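Local coordinates for ferripyochelin binding protein (Pyrococcus horikoshii, PDB 1V3W) that is a gamma-class carbonic anhydrase homologue that binds zinc and calcium and probably interconverts carbon dioxide and bicarbonate, at residues A[45-50]-A[63-68]. Sequence-based numbering, arbitrary orientation.
Sequences GDIEQI and SIHTSH. With ZN (zinc ion), chain B.
Asp-46 and His-65 illustrate how a second-shell carboxylate can orient a metal ligand. His-65 binds zinc through ND1 (2.2 Å). Its other nitrogen, His-65 NE2, donates to the syn lone pair of Asp-46 OD1 (2.9 Å). The oxygen lies in the ring plane, although the carboxylate is turned 66° from that plane. With CG of His-65 swung anti to the backbone N (chi1 -163°), the ring reaches back to the 45-50 corner from a residue whose CB points away. OD2 of Asp-46 forms a salt bridge with Arg-44 and a hydrogen bond with His-166 of the second subunit. Were the aspartate replaced by alanine, NE2 of the histidine would probably lose its acceptor and Arg-44 its carboxylate mate, and the ring would be freer to turn about the zinc bond.

Thr-66 OG1 accepts the backbone N-H of Glu-48 (2.9 Å) and donates to a water that also links Ile-47 N and Glu-48 O. Ile-47 splits its branches: CD1 approaches CE1 of His-65 obliquely, while CG2 sits 3.7 Å above the centre of the His-68 ring, a CH-pi contact. Ile-50 and Ile-64 meet through their CG2 methyls (3.7 Å).

The contact joins successive coils of the left-handed parallel beta-helix, and its Asp-46/His-65 end lies at the intersubunit zinc site, where His-87, His-82 of the second subunit and a water are the other ligands, as in gamma-class carbonic anhydrases.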
ATOM      1  N   GLY A  45      -7.533  -3.310 -15.135  1.00  7.65           N
ATOM      2  CA  GLY A  45      -8.799  -3.312 -15.850  1.00  8.42           C
ATOM      3  C   GLY A  45      -9.116  -4.669 -16.447  1.00  8.00           C
ATOM      4  O   GLY A  45      -9.290  -4.791 -17.662  1.00  9.90           O
ATOM      5  N   ASP A  46      -9.199  -5.689 -15.597  1.00  6.37           N
ATOM      6  CA  ASP A  46      -9.479  -7.046 -16.065  1.00  5.93           C
ATOM      7  C   ASP A  46     -10.920  -7.521 -15.891  1.00 10.04           C
ATOM      8  O   ASP A  46     -11.258  -8.637 -16.289  1.00 10.29           O
ATOM      9  CB  ASP A  46      -8.506  -8.047 -15.421  1.00  6.54           C
ATOM     10  CG  ASP A  46      -8.524  -8.006 -13.900  1.00  7.32           C
ATOM     11  OD1 ASP A  46      -9.336  -7.257 -13.315  1.00  7.32           O
ATOM     12  OD2 ASP A  46      -7.710  -8.735 -13.289  1.00  7.65           O
ATOM     13  N   ILE A  47     -11.760  -6.685 -15.289  1.00  8.85           N
ATOM     14  CA  ILE A  47     -13.174  -7.009 -15.127  1.00  8.54           C
ATOM     15  C   ILE A  47     -13.918  -5.859 -15.804  1.00 11.20           C
ATOM     16  O   ILE A  47     -14.217  -5.938 -16.996  1.00 14.56           O
ATOM     17  CB  ILE A  47     -13.574  -7.137 -13.635  1.00  8.25           C
ATOM     18  CG1 ILE A  47     -12.745  -8.245 -12.969  1.00  9.53           C
ATOM     19  CG2 ILE A  47     -15.060  -7.472 -13.519  1.00 10.99           C
ATOM     20  CD1 ILE A  47     -13.057  -8.462 -11.496  1.00 11.50           C
ATOM     21  N   GLU A  48     -14.203  -4.791 -15.065  1.00  9.87           N
ATOM     22  CA  GLU A  48     -14.871  -3.629 -15.648  1.00  9.22           C
ATOM     23  C   GLU A  48     -13.810  -2.586 -15.999  1.00 12.84           C
ATOM     24  O   GLU A  48     -12.654  -2.695 -15.592  1.00  8.58           O
ATOM     25  CB  GLU A  48     -15.871  -3.010 -14.666  1.00  9.95           C
ATOM     26  CG  GLU A  48     -17.031  -3.908 -14.243  1.00 10.27           C
ATOM     27  CD  GLU A  48     -17.909  -4.338 -15.402  1.00 20.57           C
ATOM     28  OE1 GLU A  48     -17.912  -3.647 -16.443  1.00 25.26           O
ATOM     29  OE2 GLU A  48     -18.611  -5.361 -15.262  1.00 20.00           O
ATOM     30  N   GLN A  49     -14.208  -1.569 -16.749  1.00  9.89           N
ATOM     31  CA  GLN A  49     -13.284  -0.518 -17.150  1.00  7.34           C
ATOM     32  C   GLN A  49     -12.889   0.410 -16.007  1.00  8.06           C
ATOM     33  O   GLN A  49     -13.648   0.618 -15.055  1.00  8.66           O
ATOM     34  CB  GLN A  49     -13.910   0.329 -18.265  1.00 10.45           C
ATOM     35  CG  GLN A  49     -13.009   1.447 -18.786  1.00 12.51           C
ATOM     36  CD  GLN A  49     -13.668   2.278 -19.877  1.00 14.31           C
ATOM     37  OE1 GLN A  49     -14.405   3.228 -19.599  1.00 17.21           O
ATOM     38  NE2 GLN A  49     -13.410   1.915 -21.127  1.00 13.72           N
ATOM     39  N   ILE A  50     -11.677   0.946 -16.104  1.00  8.01           N
ATOM     40  CA  ILE A  50     -11.183   1.928 -15.147  1.00  7.24           C
ATOM     41  C   ILE A  50     -10.936   3.152 -16.013  1.00  7.27           C
ATOM     42  O   ILE A  50     -10.099   3.118 -16.916  1.00  8.32           O
ATOM     43  CB  ILE A  50      -9.858   1.507 -14.490  1.00  6.77           C
ATOM     44  CG1 ILE A  50     -10.089   0.277 -13.614  1.00  6.50           C
ATOM     45  CG2 ILE A  50      -9.306   2.665 -13.652  1.00  8.78           C
ATOM     46  CD1 ILE A  50      -8.810  -0.379 -13.140  1.00  6.79           C
ATOM     47  N   SER A  63      -3.897   1.297  -5.641  1.00  6.18           N
ATOM     48  CA  SER A  63      -4.462   0.198  -6.412  1.00  4.82           C
ATOM     49  C   SER A  63      -5.862   0.616  -6.838  1.00  4.59           C
ATOM     50  O   SER A  63      -6.607   1.209  -6.052  1.00  5.54           O
ATOM     51  CB  SER A  63      -4.575  -1.088  -5.586  1.00  7.60           C
ATOM     52  OG  SER A  63      -3.305  -1.591  -5.234  1.00  6.43           O
ATOM     53  N   ILE A  64      -6.206   0.347  -8.092  1.00  5.74           N
ATOM     54  CA  ILE A  64      -7.544   0.638  -8.583  1.00  6.00           C
ATOM     55  C   ILE A  64      -8.037  -0.634  -9.248  1.00  7.34           C
ATOM     56  O   ILE A  64      -7.341  -1.228 -10.073  1.00  7.56           O
ATOM     57  CB  ILE A  64      -7.574   1.791  -9.607  1.00  5.83           C
ATOM     58  CG1 ILE A  64      -6.996   3.059  -8.979  1.00  7.64           C
ATOM     59  CG2 ILE A  64      -9.019   2.047 -10.051  1.00  7.31           C
ATOM     60  CD1 ILE A  64      -7.017   4.272  -9.896  1.00 12.74           C
ATOM     61  N   HIS A  65      -9.227  -1.072  -8.855  1.00  6.99           N
ATOM     62  CA  HIS A  65      -9.811  -2.276  -9.416  1.00  7.13           C
ATOM     63  C   HIS A  65     -11.318  -2.091  -9.502  1.00  6.23           C
ATOM     64  O   HIS A  65     -11.838  -1.018  -9.186  1.00  6.70           O
ATOM     65  CB  HIS A  65      -9.477  -3.486  -8.542  1.00  7.57           C
ATOM     66  CG  HIS A  65      -9.691  -4.799  -9.227  1.00  7.33           C
ATOM     67  ND1 HIS A  65     -10.222  -5.896  -8.584  1.00  8.47           N
ATOM     68  CD2 HIS A  65      -9.443  -5.190 -10.499  1.00  8.01           C
ATOM     69  CE1 HIS A  65     -10.295  -6.907  -9.434  1.00  9.21           C
ATOM     70  NE2 HIS A  65      -9.829  -6.504 -10.602  1.00  9.08           N
ATOM     71  N   THR A  66     -12.013  -3.139  -9.926  1.00  6.33           N
ATOM     72  CA  THR A  66     -13.462  -3.092 -10.071  1.00  8.30           C
ATOM     73  C   THR A  66     -14.073  -4.436  -9.705  1.00  7.42           C
ATOM     74  O   THR A  66     -13.366  -5.409  -9.441  1.00  8.57           O
ATOM     75  CB  THR A  66     -13.866  -2.800 -11.527  1.00  8.93           C
ATOM     76  OG1 THR A  66     -13.507  -3.920 -12.348  1.00  8.30           O
ATOM     77  CG2 THR A  66     -13.163  -1.546 -12.046  1.00  7.42           C
ATOM     78  N   SER A  67     -15.402  -4.470  -9.695  1.00 10.77           N
ATOM     79  CA  SER A  67     -16.156  -5.684  -9.414  1.00  9.16           C
ATOM     80  C   SER A  67     -17.131  -5.812 -10.575  1.00 10.58           C
ATOM     81  O   SER A  67     -17.413  -4.824 -11.255  1.00 10.97           O
ATOM     82  CB  SER A  67     -16.919  -5.551  -8.094  1.00 14.99           C
ATOM     83  OG  SER A  67     -17.683  -4.359  -8.059  1.00 32.18           O
ATOM     84  N   HIS A  68     -17.631  -7.018 -10.821  1.00 13.92           N
ATOM     85  CA  HIS A  68     -18.578  -7.209 -11.912  1.00 15.46           C
ATOM     86  C   HIS A  68     -19.766  -6.268 -11.743  1.00 13.44           C
ATOM     87  O   HIS A  68     -20.427  -6.264 -10.702  1.00 13.88           O
ATOM     88  CB  HIS A  68     -19.066  -8.659 -11.967  1.00 16.48           C
ATOM     89  CG  HIS A  68     -18.069  -9.613 -12.552  1.00 19.83           C
ATOM     90  ND1 HIS A  68     -17.082 -10.213 -11.803  1.00 27.81           N
ATOM     91  CD2 HIS A  68     -17.902 -10.054 -13.822  1.00 21.98           C
ATOM     92  CE1 HIS A  68     -16.348 -10.987 -12.586  1.00 20.03           C
ATOM     93  NE2 HIS A  68     -16.825 -10.907 -13.814  1.00 26.41           N
TER
HETATM   94 ZN    ZN B3001     -10.698  -6.188  -6.420  1.00 27.29          ZN
HETATM   95  O   HOH W   1     -11.228  -4.138 -13.782  1.00  7.73           O
HETATM   96  O   HOH W   2     -10.615  -7.967  -6.015  1.00 13.25           O